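Local coordinates for protein type III secretion system effector HopBA1 (Pseudomonas syringae pv. aptata, PDB 5T09) that acts as a virulence factor that the Arabidopsis resistance protein RBA1 recognises, enhancing RBA1 self-association and so triggering plant cell death, at residues V167-A172 and K203-G208; N47-I52 and S185-G190; K161-N166 and H193-K198. One frame throughout, in Å; residues are numbered along the deposited sequence.

Overall arrangement
Interaction 2 is the buried centre: two neighbouring parallel strands of the EreA/ChaN-like alpha-beta fold, joined by regular backbone hydrogen bonds and aliphatic and aromatic side chains. Interactions 1 and 3 lie nearer the surface, each about 13 Å from the chain centre (centre to centre). Both hold the loop between strands 184-190 and 209-214: interaction 1 ties it to helix 166-179, interaction 3 to the junction of that helix with 152-163. Interaction 1 uses a salt bridge, waters and a potassium-binding loop; interaction 3 relies on a histidine-asparagine pair. Tyr51 OH and Arg206 O connect 1 with 2, Phe194 packs against Tyr51 to join 2 and 3, and Trp169 stacks on His193 between 1 and 3.

Interaction 1 (V167-A172 and K203-G208); sequences VAWDAA and KDMRPG. With K (potassium ion), chain B.
Asp170 and Arg206 form the polar heart of this contact, which fastens the potassium-binding loop before strand 209-214 to helix 166-179 of the alpha-beta fold. A single carboxylate oxygen, Asp170 OD1, takes two N-H groups of the same arginine. Arg206 NE makes the salt bridge at 2.9 Å from Asp170 OD1, on the syn side but 35° out of the carboxylate plane; the backbone Arg206 N, also 2.9 Å from Asp170 OD1, comes in over the other face. Water 2 adds a further link, accepting from Arg206 NH2 and donating to the same OD1. The carboxylate and guanidinium planes stand 66° apart rather than paired flat. Two torsions set this up: Asp170 CG lies anti to its own N (chi1 179°), carrying the carboxylate out to the loop, while the bend at chi3 of Arg206 folds NE back over OD1. The two N-H bonds to one oxygen would probably favour the ionised carboxylate.

Beside the ion pair the contact turns apolar. The selenomethionine at Met205 curls at its end, bringing CE to 3.8 Å from Trp169 CB, at the edge of the indole. The rest of the indole leads away from the loop; its NE1 bonds to Asp141 OD1 and the ring stacks on His193. Toward the start of the helix, Val167 CA directs its hydrogen at Asp204 O, and water 1 joins Val167 N to Asp204 OD2.

The peptide on which Asp170 closes also serves the metal. Arg206 N and Met205 O belong to one amide group, so the carboxylate holds its N-H side while its carbonyl faces the potassium ion, whose other protein ligands are the carbonyl oxygens of Asp200 and Pro202. Met205 O stands 2.7 Å from the potassium ion.

Interaction 2 (N47-I52 and S185-G190); sequences NNLVYI and SIVWGG
Strands 49-52 and 185-190 run parallel, their axes 4.7 Å apart and inclined by 19°, with Leu49, Val50, Tyr51 and Ile52 opposite Ser185, Ile186, Val187 and Trp188. Five backbone hydrogen bonds alternate in direction in the usual parallel pattern, starting with Ser185 N to Asn48 O and ending with Gly189 N to Ile52 O; Ile52 N to Val187 O is the shortest at 2.8 Å.

On one face Val187 lies alongside Tyr51, both pointing the same way, with Val187 CB 3.6 Å from Tyr51 CD1 and the methyl CG1 against Tyr51 CD1 and CE1. The other methyl, Val187 CG2, meets Leu49 CD1 at 4.1 Å. The phenol is anchored beyond the pair, Tyr51 OH bonding to Arg206 O in the potassium-binding loop. On the other face Ile52 spreads its branches: CG1 lies beside its own N (chi1 -63°) and leads CD1 back to Ile186 CG2, 3.5 Å away, whereas CG2 reaches forward to Trp188 CD1 at 3.8 Å. Ile52 O lies near the indole plane, at the ring edge, 3.4 Å from Trp188 CD1, and the indole NE1 is held by Asp54.

Both strands are central in the sheet. Strand 77-82 pairs with 184-190 on the side away from 49-54, through Ile186, and 209-214 pairs with 49-54 on the side away from 184-190, through Leu49 and Tyr51. Helix 60-74 covers the Ile52-Ile186-Trp188 face with Ile61, Ile65 and Leu72, while Phe194, Pro202 and Met205 pack about Tyr51 on the opposite face.

Interaction 3 (K161-N166 and H193-K198); sequences KRLALN and HFSNSK
Two hydrogen bonds between Asn166 and His193 carry the polar part of the contact, the amide gripping the histidine by both ring and backbone. His193 ND1 donates to Asn166 OD1 at 2.8 Å, and the oxygen lies only 4° from the imidazole plane. In return Asn166 ND2 donates to His193 O at 2.9 Å, arriving in the carbonyl plane on a lone pair. Ring and amide are nearly coplanar, and ND1 and O of His193 both meet the one asparagine amide. The pairing would hold the imidazole in this rotation, with ND1 as the donor.

The apolar part is a CH-pi contact. Leu163 CD1 sits over the middle of one face of the imidazole, 4.3 Å from the ring centroid and 11° off its normal.

Arg162 supplies the remaining polar neighbours. Its carbonyl oxygen, Arg162 O, is 3.3 Å from His193 CE1, and His193 NE2 is 3.8 Å from Arg162 NH2, the guanidinium standing almost perpendicular to the ring at 86°. That guanidinium is drawn mainly to Glu83, with which NH2 makes a salt bridge.

The contact joins the junction of helices 152-163 and 166-179, where a type I turn runs from Leu163 to Asn166, to the loop that follows strand 184-190. Asn166 ND2 also bonds to Lys203 O, farther along that same loop, and Phe194, next to His193, packs on Val210 of strand 209-214, the strand into which the loop leads.

Interaction 1 (V167-A172 and K203-G208)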
# COMPACT_ATOMS: atom_id res chain seq x y z
N VAL A 167 -13.53 -1.59 -5.48
CA VAL A 167 -14.63 -0.81 -4.93
C VAL A 167 -14.80 -1.08 -3.45
O VAL A 167 -15.16 -0.17 -2.68
CB VAL A 167 -15.93 -1.10 -5.73
CG1 VAL A 167 -16.41 -2.53 -5.49
CG2 VAL A 167 -17.00 -0.11 -5.37
N ALA A 168 -14.54 -2.31 -3.01
CA ALA A 168 -14.70 -2.65 -1.60
C ALA A 168 -13.48 -2.25 -0.79
O ALA A 168 -13.61 -1.79 0.35
CB ALA A 168 -14.96 -4.15 -1.45
N TRP A 169 -12.28 -2.42 -1.35
CA TRP A 169 -11.08 -1.87 -0.72
C TRP A 169 -11.26 -0.39 -0.44
O TRP A 169 -10.89 0.10 0.64
CB TRP A 169 -9.88 -2.07 -1.64
CG TRP A 169 -9.27 -3.43 -1.66
CD1 TRP A 169 -9.79 -4.59 -1.16
CD2 TRP A 169 -7.99 -3.77 -2.22
NE1 TRP A 169 -8.91 -5.63 -1.37
CE2 TRP A 169 -7.80 -5.15 -2.02
CE3 TRP A 169 -7.00 -3.03 -2.87
CZ2 TRP A 169 -6.66 -5.81 -2.45
CZ3 TRP A 169 -5.87 -3.69 -3.29
CH2 TRP A 169 -5.70 -5.06 -3.08
N ASP A 170 -11.80 0.34 -1.41
CA ASP A 170 -11.96 1.79 -1.27
C ASP A 170 -12.99 2.12 -0.19
O ASP A 170 -12.79 3.04 0.61
CB ASP A 170 -12.36 2.39 -2.62
CG ASP A 170 -12.59 3.88 -2.56
OD1 ASP A 170 -11.59 4.64 -2.52
OD2 ASP A 170 -13.76 4.30 -2.56
N ALA A 171 -14.09 1.36 -0.14
CA ALA A 171 -15.11 1.62 0.87
C ALA A 171 -14.56 1.40 2.27
O ALA A 171 -14.86 2.17 3.20
CB ALA A 171 -16.33 0.73 0.63
N ALA A 172 -13.74 0.36 2.46
CA ALA A 172 -13.17 0.08 3.77
C ALA A 172 -12.13 1.13 4.15
O ALA A 172 -12.06 1.55 5.31
CB ALA A 172 -12.55 -1.31 3.78
N LYS A 203 -8.86 2.47 -10.58
CA LYS A 203 -10.24 2.30 -11.01
C LYS A 203 -11.12 1.90 -9.83
O LYS A 203 -10.72 1.08 -9.00
CB LYS A 203 -10.33 1.25 -12.12
CG LYS A 203 -11.75 0.99 -12.60
CD LYS A 203 -11.78 0.33 -13.97
CE LYS A 203 -11.12 -1.04 -13.96
NZ LYS A 203 -11.21 -1.71 -15.30
N ASP A 204 -12.31 2.48 -9.77
CA ASP A 204 -13.27 2.24 -8.70
C ASP A 204 -12.73 2.64 -7.33
O ASP A 204 -13.22 2.15 -6.31
CB ASP A 204 -13.73 0.78 -8.67
CG ASP A 204 -14.52 0.39 -9.90
OD1 ASP A 204 -15.30 1.23 -10.40
OD2 ASP A 204 -14.36 -0.76 -10.37
N MSE A 205 -11.73 3.52 -7.28
CA MSE A 205 -11.22 4.03 -6.01
C MSE A 205 -11.06 5.55 -6.08
O MSE A 205 -11.09 6.13 -7.17
CB MSE A 205 -9.89 3.36 -5.64
CG MSE A 205 -9.91 1.84 -5.77
SE MSE A 205 -8.28 0.96 -5.12
CE MSE A 205 -8.64 1.11 -3.20
N ARG A 206 -10.89 6.19 -4.93
CA ARG A 206 -10.79 7.64 -4.89
C ARG A 206 -9.50 8.11 -5.56
O ARG A 206 -8.47 7.43 -5.49
CB ARG A 206 -10.82 8.14 -3.45
CG ARG A 206 -12.09 7.81 -2.70
CD ARG A 206 -11.85 7.91 -1.20
NE ARG A 206 -10.92 6.88 -0.76
CZ ARG A 206 -10.32 6.87 0.43
NH1 ARG A 206 -10.56 7.83 1.31
NH2 ARG A 206 -9.50 5.88 0.74
N PRO A 207 -9.52 9.28 -6.19
CA PRO A 207 -8.28 9.80 -6.79
C PRO A 207 -7.18 9.96 -5.75
O PRO A 207 -7.42 10.39 -4.62
CB PRO A 207 -8.71 11.16 -7.37
CG PRO A 207 -10.19 11.09 -7.49
CD PRO A 207 -10.65 10.20 -6.38
N GLY A 208 -5.97 9.60 -6.15
CA GLY A 208 -4.82 9.75 -5.26
C GLY A 208 -3.54 9.57 -6.03
O GLY A 208 -3.52 9.08 -7.17
K K B . -10.52 6.68 -9.72
O HOH W 1 -14.17 -2.58 -8.11
O HOH W 2 -9.24 4.29 -1.66

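Interaction 2 (N47-I52 and S185-G190)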
# COMPACT_ATOMS: atom_id res chain seq x y z
N ASN A 47 -0.28 15.36 -1.04
CA ASN A 47 -1.56 14.75 -1.39
C ASN A 47 -2.28 14.29 -0.14
O ASN A 47 -1.66 13.87 0.84
CB ASN A 47 -1.37 13.55 -2.33
CG ASN A 47 -0.94 13.96 -3.72
OD1 ASN A 47 -1.77 14.29 -4.57
ND2 ASN A 47 0.37 13.94 -3.96
N ASN A 48 -3.61 14.36 -0.19
CA ASN A 48 -4.44 13.80 0.87
C ASN A 48 -4.53 12.28 0.80
O ASN A 48 -4.88 11.65 1.80
CB ASN A 48 -5.85 14.39 0.82
CG ASN A 48 -5.90 15.83 1.29
OD1 ASN A 48 -5.09 16.25 2.10
ND2 ASN A 48 -6.86 16.59 0.77
N LEU A 49 -4.23 11.69 -0.36
CA LEU A 49 -4.33 10.25 -0.52
C LEU A 49 -3.20 9.77 -1.42
O LEU A 49 -3.01 10.28 -2.52
CB LEU A 49 -5.69 9.85 -1.12
CG LEU A 49 -5.92 8.35 -1.35
CD1 LEU A 49 -5.85 7.58 -0.05
CD2 LEU A 49 -7.26 8.13 -2.03
N VAL A 50 -2.45 8.79 -0.92
CA VAL A 50 -1.35 8.17 -1.65
C VAL A 50 -1.58 6.67 -1.68
O VAL A 50 -1.95 6.07 -0.67
CB VAL A 50 0.02 8.49 -1.01
CG1 VAL A 50 1.14 7.69 -1.67
CG2 VAL A 50 0.31 9.99 -1.10
N TYR A 51 -1.35 6.06 -2.84
CA TYR A 51 -1.39 4.61 -2.99
C TYR A 51 0.03 4.09 -3.14
O TYR A 51 0.78 4.58 -3.98
CB TYR A 51 -2.23 4.21 -4.21
CG TYR A 51 -3.70 4.52 -4.11
CD1 TYR A 51 -4.58 3.62 -3.53
CD2 TYR A 51 -4.21 5.72 -4.58
CE1 TYR A 51 -5.93 3.90 -3.44
CE2 TYR A 51 -5.55 6.02 -4.49
CZ TYR A 51 -6.41 5.10 -3.91
OH TYR A 51 -7.75 5.38 -3.82
N ILE A 52 0.38 3.10 -2.33
CA ILE A 52 1.66 2.41 -2.44
C ILE A 52 1.40 1.07 -3.11
O ILE A 52 0.80 0.18 -2.51
CB ILE A 52 2.33 2.23 -1.07
CG1 ILE A 52 2.64 3.59 -0.44
CG2 ILE A 52 3.61 1.40 -1.20
CD1 ILE A 52 3.19 3.51 0.97
N SER A 185 -4.29 9.92 4.28
CA SER A 185 -4.28 8.47 4.37
C SER A 185 -3.39 7.89 3.28
O SER A 185 -3.20 8.49 2.22
CB SER A 185 -5.69 7.89 4.24
OG SER A 185 -5.68 6.49 4.41
N ILE A 186 -2.84 6.71 3.56
CA ILE A 186 -2.12 5.92 2.57
C ILE A 186 -2.82 4.58 2.45
O ILE A 186 -3.18 3.96 3.46
CB ILE A 186 -0.64 5.72 2.97
CG1 ILE A 186 0.09 7.06 2.92
CG2 ILE A 186 0.04 4.70 2.04
CD1 ILE A 186 1.48 7.02 3.53
N VAL A 187 -3.03 4.13 1.21
CA VAL A 187 -3.56 2.81 0.92
C VAL A 187 -2.43 1.98 0.34
O VAL A 187 -1.81 2.37 -0.66
CB VAL A 187 -4.76 2.88 -0.05
CG1 VAL A 187 -5.13 1.50 -0.57
CG2 VAL A 187 -5.94 3.53 0.64
N TRP A 188 -2.17 0.83 0.96
CA TRP A 188 -1.04 -0.03 0.62
C TRP A 188 -1.60 -1.38 0.19
O TRP A 188 -2.20 -2.10 1.00
CB TRP A 188 -0.10 -0.16 1.81
CG TRP A 188 1.10 -1.03 1.60
CD1 TRP A 188 1.61 -1.46 0.41
CD2 TRP A 188 1.96 -1.56 2.62
NE1 TRP A 188 2.73 -2.23 0.63
CE2 TRP A 188 2.96 -2.31 1.98
CE3 TRP A 188 1.96 -1.47 4.01
CZ2 TRP A 188 3.96 -2.97 2.69
CZ3 TRP A 188 2.96 -2.12 4.71
CH2 TRP A 188 3.94 -2.87 4.05
N GLY A 189 -1.42 -1.71 -1.09
CA GLY A 189 -1.97 -2.94 -1.64
C GLY A 189 -1.27 -3.27 -2.94
O GLY A 189 -0.47 -2.49 -3.46
N GLY A 190 -1.59 -4.46 -3.45
CA GLY A 190 -0.96 -4.96 -4.66
C GLY A 190 -1.01 -3.98 -5.82
O GLY A 190 -2.08 -3.47 -6.17

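Interaction 3 (K161-N166 and H193-K198)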
# COMPACT_ATOMS: atom_id res chain seq x y z
N LYS A 161 -10.91 -10.55 -11.91
CA LYS A 161 -11.74 -10.82 -10.74
C LYS A 161 -11.17 -10.16 -9.50
O LYS A 161 -11.91 -9.57 -8.71
CB LYS A 161 -11.88 -12.33 -10.54
CG LYS A 161 -12.65 -13.04 -11.64
CD LYS A 161 -12.55 -14.56 -11.53
CE LYS A 161 -13.27 -15.26 -12.68
NZ LYS A 161 -13.03 -16.73 -12.67
N ARG A 162 -9.85 -10.23 -9.32
CA ARG A 162 -9.22 -9.56 -8.18
C ARG A 162 -9.50 -8.06 -8.20
O ARG A 162 -9.79 -7.46 -7.16
CB ARG A 162 -7.71 -9.81 -8.19
CG ARG A 162 -7.31 -11.25 -7.90
CD ARG A 162 -7.42 -11.56 -6.41
NE ARG A 162 -6.64 -10.63 -5.60
CZ ARG A 162 -6.82 -10.46 -4.29
NH1 ARG A 162 -7.75 -11.15 -3.64
NH2 ARG A 162 -6.07 -9.59 -3.63
N LEU A 163 -9.40 -7.43 -9.38
CA LEU A 163 -9.62 -5.99 -9.47
C LEU A 163 -11.06 -5.60 -9.18
O LEU A 163 -11.33 -4.43 -8.90
CB LEU A 163 -9.22 -5.48 -10.85
CG LEU A 163 -7.80 -4.90 -10.90
CD1 LEU A 163 -6.77 -5.93 -10.46
CD2 LEU A 163 -7.49 -4.38 -12.30
N ALA A 164 -12.00 -6.55 -9.22
CA ALA A 164 -13.38 -6.24 -8.85
C ALA A 164 -13.49 -5.82 -7.39
O ALA A 164 -14.49 -5.20 -7.01
CB ALA A 164 -14.29 -7.44 -9.12
N LEU A 165 -12.49 -6.15 -6.58
CA LEU A 165 -12.51 -5.81 -5.16
C LEU A 165 -12.12 -4.36 -4.89
O LEU A 165 -12.26 -3.91 -3.75
CB LEU A 165 -11.56 -6.72 -4.39
CG LEU A 165 -11.85 -8.22 -4.42
CD1 LEU A 165 -10.76 -8.98 -3.68
CD2 LEU A 165 -13.22 -8.52 -3.82
N ASN A 166 -11.63 -3.63 -5.89
CA ASN A 166 -11.19 -2.26 -5.67
C ASN A 166 -12.29 -1.42 -5.02
O ASN A 166 -12.03 -0.63 -4.11
CB ASN A 166 -10.76 -1.62 -6.99
CG ASN A 166 -9.35 -2.01 -7.38
OD1 ASN A 166 -8.78 -2.96 -6.84
ND2 ASN A 166 -8.77 -1.26 -8.31
N HIS A 193 -3.63 -3.63 -8.64
CA HIS A 193 -4.92 -2.98 -8.42
C HIS A 193 -4.90 -1.51 -8.81
O HIS A 193 -5.97 -0.91 -8.95
CB HIS A 193 -5.33 -3.12 -6.95
CG HIS A 193 -5.65 -4.53 -6.56
ND1 HIS A 193 -6.93 -4.97 -6.32
CD2 HIS A 193 -4.84 -5.61 -6.36
CE1 HIS A 193 -6.91 -6.25 -5.99
NE2 HIS A 193 -5.65 -6.66 -6.02
N PHE A 194 -3.72 -0.92 -9.00
CA PHE A 194 -3.58 0.51 -9.23
C PHE A 194 -3.14 0.83 -10.65
O PHE A 194 -2.62 1.93 -10.90
CB PHE A 194 -2.58 1.10 -8.23
CG PHE A 194 -2.87 0.75 -6.80
CD1 PHE A 194 -4.16 0.51 -6.36
CD2 PHE A 194 -1.84 0.66 -5.88
CE1 PHE A 194 -4.42 0.18 -5.05
CE2 PHE A 194 -2.09 0.35 -4.56
CZ PHE A 194 -3.38 0.10 -4.14
N SER A 195 -3.33 -0.09 -11.59
CA SER A 195 -2.97 0.18 -12.97
C SER A 195 -3.91 1.21 -13.59
O SER A 195 -5.00 1.48 -13.07
CB SER A 195 -3.00 -1.11 -13.80
OG SER A 195 -4.31 -1.65 -13.84
N ASN A 196 -3.47 1.79 -14.70
CA ASN A 196 -4.24 2.80 -15.43
C ASN A 196 -4.80 3.86 -14.48
O ASN A 196 -5.98 4.22 -14.53
CB ASN A 196 -5.37 2.14 -16.24
CG ASN A 196 -4.85 1.19 -17.30
OD1 ASN A 196 -4.27 1.62 -18.30
ND2 ASN A 196 -5.06 -0.10 -17.09
N SER A 197 -3.93 4.36 -13.60
CA SER A 197 -4.32 5.27 -12.54
C SER A 197 -3.83 6.69 -12.75
O SER A 197 -4.06 7.54 -11.88
CB SER A 197 -3.81 4.76 -11.19
OG SER A 197 -2.39 4.72 -11.18
N LYS A 198 -3.17 6.98 -13.87
CA LYS A 198 -2.55 8.29 -14.05
C LYS A 198 -3.59 9.41 -14.00
O LYS A 198 -3.43 10.39 -13.27
CB LYS A 198 -1.78 8.34 -15.37
CG LYS A 198 -1.08 9.67 -15.62
CD LYS A 198 -0.34 9.67 -16.94
CE LYS A 198 0.34 11.00 -17.19
NZ LYS A 198 0.96 11.08 -18.54